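PDB 2G5G: putative lipoprotein from Campylobacter jejuni subsp. jejuni, which binds heme, holding a cofacial pair of hemes in its dimer, and probably serves in bacterial heme transport. Local coordinates for residues A[61-64]-A[65-69]; A[187-190]-A[191-195]. All blocks are in the same frame, centred on the assembly; numbering follows the deposited sequence.

Contact 1. Residues A[61-64]-A[65-69]; sequences VMIF and NALEG
Phe64 and Glu68 meet through a CH-pi contact one helical turn apart: CB of Glu68 lies over a face of the Phe64 ring, 4.1 Å from the ring centroid and 16° off the normal, displaced toward the rim at CZ. With CG of Phe64 anti to the backbone N (chi1 176°), the ring runs forward along the helix to reach it. The Glu68 chain bends at chi2 and leaves its carboxylate nearly parallel to the ring, and OE2 takes a hydrogen bond from Lys134 N. Apolar packing joins Ile63 and Leu67, which lie side by side with CG2 of Ile63 3.7 Å from CD1 of Leu67; Phe32 and Leu39 of helix 32-39 adjoin this pair. Val61 and Asn65 also run alongside each other, CG1 of Val61 being 3.8 Å from ND2 of Asn65. Beneath the side chains the backbone makes regular i to i+4 hydrogen bonds, the shortest from Glu68 N to Phe64 O at 2.8 Å. The Phe64 side chain packs on Phe126 and Val130 of helix 124-131 and on Val80 of strand 78-82. Buried apolar groups thus pack on neighbouring helices and the sheet, while OE2 of Glu68 is held by a backbone N-H.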
# COMPACT_ATOMS: atom_id res chain seq x y z
N VAL A 61 2.94 -23.96 -20.32
CA VAL A 61 2.70 -24.18 -21.75
C VAL A 61 2.56 -25.65 -22.09
O VAL A 61 1.64 -26.04 -22.82
CB VAL A 61 3.79 -23.45 -22.64
CG1 VAL A 61 3.70 -23.87 -24.11
CG2 VAL A 61 3.68 -21.95 -22.48
N MSE A 62 3.42 -26.49 -21.51
CA MSE A 62 3.37 -27.93 -21.75
C MSE A 62 2.07 -28.54 -21.27
O MSE A 62 1.44 -29.34 -21.98
CB MSE A 62 4.55 -28.62 -21.05
CG MSE A 62 5.91 -28.25 -21.65
SE MSE A 62 7.36 -29.04 -20.57
CE MSE A 62 6.70 -30.86 -20.45
N ILE A 63 1.67 -28.18 -20.05
CA ILE A 63 0.44 -28.73 -19.47
C ILE A 63 -0.76 -28.19 -20.28
O ILE A 63 -1.61 -28.96 -20.70
CB ILE A 63 0.29 -28.33 -17.99
CG1 ILE A 63 1.43 -28.90 -17.15
CG2 ILE A 63 -1.12 -28.78 -17.44
CD1 ILE A 63 1.57 -28.23 -15.75
N PHE A 64 -0.83 -26.87 -20.46
CA PHE A 64 -1.95 -26.33 -21.26
C PHE A 64 -2.06 -27.03 -22.62
O PHE A 64 -3.13 -27.52 -22.98
CB PHE A 64 -1.89 -24.80 -21.40
CG PHE A 64 -2.99 -24.23 -22.29
CD1 PHE A 64 -2.69 -23.82 -23.59
CD2 PHE A 64 -4.32 -24.14 -21.85
CE1 PHE A 64 -3.67 -23.32 -24.43
CE2 PHE A 64 -5.32 -23.64 -22.70
CZ PHE A 64 -4.99 -23.21 -23.99
N ASN A 65 -0.96 -27.09 -23.36
CA ASN A 65 -0.98 -27.70 -24.69
C ASN A 65 -1.52 -29.11 -24.66
O ASN A 65 -2.28 -29.48 -25.57
CB ASN A 65 0.43 -27.73 -25.32
CG ASN A 65 0.85 -26.41 -25.97
OD1 ASN A 65 0.10 -25.42 -26.04
ND2 ASN A 65 2.07 -26.39 -26.44
N ALA A 66 -1.13 -29.93 -23.68
CA ALA A 66 -1.58 -31.33 -23.70
C ALA A 66 -3.08 -31.42 -23.40
O ALA A 66 -3.82 -32.26 -23.96
CB ALA A 66 -0.77 -32.20 -22.73
N LEU A 67 -3.55 -30.55 -22.51
CA LEU A 67 -4.95 -30.62 -22.11
C LEU A 67 -5.83 -30.08 -23.25
O LEU A 67 -6.86 -30.65 -23.54
CB LEU A 67 -5.19 -29.79 -20.85
CG LEU A 67 -4.53 -30.20 -19.52
CD1 LEU A 67 -4.66 -29.02 -18.55
CD2 LEU A 67 -5.21 -31.38 -18.94
N GLU A 68 -5.40 -28.96 -23.84
CA GLU A 68 -6.10 -28.26 -24.94
C GLU A 68 -6.28 -29.17 -26.14
O GLU A 68 -7.37 -29.24 -26.71
CB GLU A 68 -5.36 -26.96 -25.33
CG GLU A 68 -5.82 -26.23 -26.65
CD GLU A 68 -7.27 -25.81 -26.61
OE1 GLU A 68 -7.89 -25.90 -25.51
OE2 GLU A 68 -7.80 -25.40 -27.68
N GLY A 69 -5.20 -29.85 -26.51
CA GLY A 69 -5.20 -30.77 -27.66
C GLY A 69 -6.20 -31.89 -27.47
O GLY A 69 -7.02 -32.20 -28.37

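Contact 2. Residues A[187-190]-A[191-195]. With HEM (protoporphyrin IX containing Fe), chain B.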
# COMPACT_ATOMS: atom_id res chain seq x y z
N LYS A 187 1.16 -5.14 12.85
CA LYS A 187 -0.00 -6.00 13.09
C LYS A 187 -1.26 -5.60 12.31
O LYS A 187 -1.97 -6.47 11.78
CB LYS A 187 -0.32 -6.04 14.59
CG LYS A 187 -1.70 -6.57 14.97
CD LYS A 187 -1.72 -8.09 15.00
CE LYS A 187 -3.07 -8.62 15.44
NZ LYS A 187 -3.02 -10.11 15.50
N GLU A 188 -1.54 -4.30 12.28
CA GLU A 188 -2.75 -3.81 11.64
C GLU A 188 -2.67 -3.95 10.13
O GLU A 188 -3.64 -4.35 9.49
CB GLU A 188 -3.05 -2.37 12.07
CG GLU A 188 -3.85 -2.30 13.37
CD GLU A 188 -3.90 -0.90 14.00
OE1 GLU A 188 -2.84 -0.23 14.09
OE2 GLU A 188 -5.01 -0.49 14.43
N LEU A 189 -1.49 -3.64 9.59
CA LEU A 189 -1.19 -3.84 8.18
C LEU A 189 -1.32 -5.31 7.75
O LEU A 189 -1.92 -5.60 6.70
CB LEU A 189 0.22 -3.33 7.84
CG LEU A 189 0.69 -3.64 6.42
CD1 LEU A 189 -0.18 -2.92 5.39
CD2 LEU A 189 2.15 -3.31 6.23
N LEU A 190 -0.77 -6.22 8.55
CA LEU A 190 -0.74 -7.64 8.19
C LEU A 190 -2.14 -8.23 8.19
O LEU A 190 -2.46 -9.04 7.31
CB LEU A 190 0.22 -8.43 9.09
CG LEU A 190 1.71 -8.31 8.78
CD1 LEU A 190 2.55 -8.80 9.97
CD2 LEU A 190 2.09 -9.05 7.50
N ASP A 191 -2.98 -7.81 9.13
CA ASP A 191 -4.36 -8.26 9.18
C ASP A 191 -5.16 -7.77 7.97
O ASP A 191 -6.09 -8.43 7.54
CB ASP A 191 -5.06 -7.82 10.48
CG ASP A 191 -4.68 -8.68 11.70
OD1 ASP A 191 -4.08 -9.78 11.56
OD2 ASP A 191 -5.00 -8.24 12.84
N LYS A 192 -4.78 -6.60 7.43
CA LYS A 192 -5.42 -6.05 6.25
C LYS A 192 -5.01 -6.85 5.01
O LYS A 192 -5.84 -7.13 4.15
CB LYS A 192 -5.02 -4.58 6.04
CG LYS A 192 -5.78 -3.57 6.85
CD LYS A 192 -5.36 -2.17 6.41
CE LYS A 192 -5.46 -1.14 7.55
NZ LYS A 192 -4.78 0.13 7.11
N LEU A 193 -3.73 -7.18 4.93
CA LEU A 193 -3.19 -7.96 3.84
C LEU A 193 -3.75 -9.40 3.86
O LEU A 193 -4.01 -9.97 2.80
CB LEU A 193 -1.66 -7.96 3.86
CG LEU A 193 -0.94 -6.61 3.68
CD1 LEU A 193 0.58 -6.82 3.49
CD2 LEU A 193 -1.51 -5.78 2.54
N VAL A 194 -3.93 -9.96 5.05
CA VAL A 194 -4.57 -11.28 5.21
C VAL A 194 -6.00 -11.25 4.67
O VAL A 194 -6.37 -12.13 3.88
CB VAL A 194 -4.56 -11.79 6.67
CG1 VAL A 194 -5.40 -13.06 6.80
CG2 VAL A 194 -3.14 -12.07 7.13
N GLU A 195 -6.77 -10.24 5.06
CA GLU A 195 -8.15 -10.10 4.59
C GLU A 195 -8.24 -9.93 3.08
O GLU A 195 -9.16 -10.49 2.46
CB GLU A 195 -8.91 -8.99 5.32
CG GLU A 195 -9.30 -9.40 6.76
CD GLU A 195 -9.93 -10.80 6.85
OE1 GLU A 195 -9.36 -11.70 7.52
OE2 GLU A 195 -11.00 -10.99 6.23
CHA HEM B . -0.20 3.21 3.89
CHB HEM B . -3.12 1.29 0.45
CHC HEM B . -0.51 -2.79 0.33
CHD HEM B . 2.48 -0.88 3.68
C1A HEM B . -1.24 3.03 2.98
C2A HEM B . -2.33 3.97 2.73
C3A HEM B . -3.12 3.43 1.79
C4A HEM B . -2.57 2.15 1.39
CMA HEM B . -4.40 4.05 1.19
CAA HEM B . -2.52 5.33 3.45
CBA HEM B . -1.58 6.39 2.86
CGA HEM B . -1.22 7.51 3.84
O1A HEM B . -2.00 7.79 4.80
O2A HEM B . -0.13 8.13 3.65
C1B HEM B . -2.75 -0.02 0.19
C2B HEM B . -3.51 -1.01 -0.57
C3B HEM B . -2.80 -2.14 -0.61
C4B HEM B . -1.55 -1.91 0.12
CMB HEM B . -4.90 -0.78 -1.21
CAB HEM B . -3.24 -3.45 -1.32
CBB HEM B . -2.41 -4.50 -1.43
C1C HEM B . 0.54 -2.61 1.21
C2C HEM B . 1.61 -3.56 1.46
C3C HEM B . 2.43 -3.03 2.37
C4C HEM B . 1.91 -1.73 2.75
CMC HEM B . 1.77 -4.94 0.77
CAC HEM B . 3.72 -3.67 2.95
CBC HEM B . 4.70 -4.10 2.15
C1D HEM B . 2.08 0.38 4.07
C2D HEM B . 2.76 1.22 5.03
C3D HEM B . 1.93 2.51 5.11
C4D HEM B . 0.83 2.32 4.18
CMD HEM B . 4.06 0.88 5.81
CAD HEM B . 2.23 3.75 5.98
CBD HEM B . 2.29 4.99 5.09
CGD HEM B . 3.62 5.69 5.23
O1D HEM B . 4.46 5.58 4.30
O2D HEM B . 3.84 6.38 6.27
NA HEM B . -1.42 1.93 2.15
NB HEM B . -1.57 -0.61 0.58
NC HEM B . 0.76 -1.50 2.01
ND HEM B . 0.96 1.06 3.61
FE HEM B . -0.42 0.10 2.20
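Leu189 and Leu193 form a local i to i+4 contact in the first turns of helix 187-210, on the side of the helix that faces a heme. CD1 of Leu189 approaches CG of Leu193 at 4.1 Å, and both residues put methyl groups against the porphyrin. CG of Leu189 stands anti to the backbone N (chi1 173°), carrying CD2 to 3.5 Å from the heme meso carbon CHD; its CD1 lies 3.6 Å from C4C of the same heme. One turn on, CD1 of Leu193 is 3.5 Å from the heme methyl CMC, with CD2 close to CMC and CHC. Leu193 N donates to Leu189 O at 3.0 Å, and Lys192 N adds a weak bond to the same oxygen.

Away from the heme, Lys187 reaches across Asp191: NZ and OD2 make a long salt bridge of 3.8 Å, while CE of Lys187 comes nearer, 3.3 Å from the same OD2. Leu190 and Asp191 pack on Phe172 of helix 165-179, and Lys192 makes a cation-pi contact with Tyr151, a residue of the heme pocket. The heme is also hydrogen-bonded to Lys200 NZ of the second subunit. Leu189 and Leu193, one turn apart, thus give the helix an apolar surface facing the heme, forming part of the pocket that holds one of the cofacial hemes in the ChaN dimer.

How the contacts relate
Going from the N terminus, the chain reaches contact 1 within helix 54-73, which leads into strand 78-82 of the central mixed sheet. Contact 2 comes much later, at the start of helix 187-210, which leads on to strand 214-220, the neighbour of 78-82 in that sheet. Each contact closes no more than a turn of its own helix, so the two stand in series, neither nesting nor crossing. The centres of contact 1 and contact 2 are about 37 Å apart, on opposite sides of the chain's centre, and the two do not touch. Contact 1 ties its helix to helices 32-39 and 124-131 and to the sheet; contact 2 sets helix 187-210 between helix 165-179 and the heme.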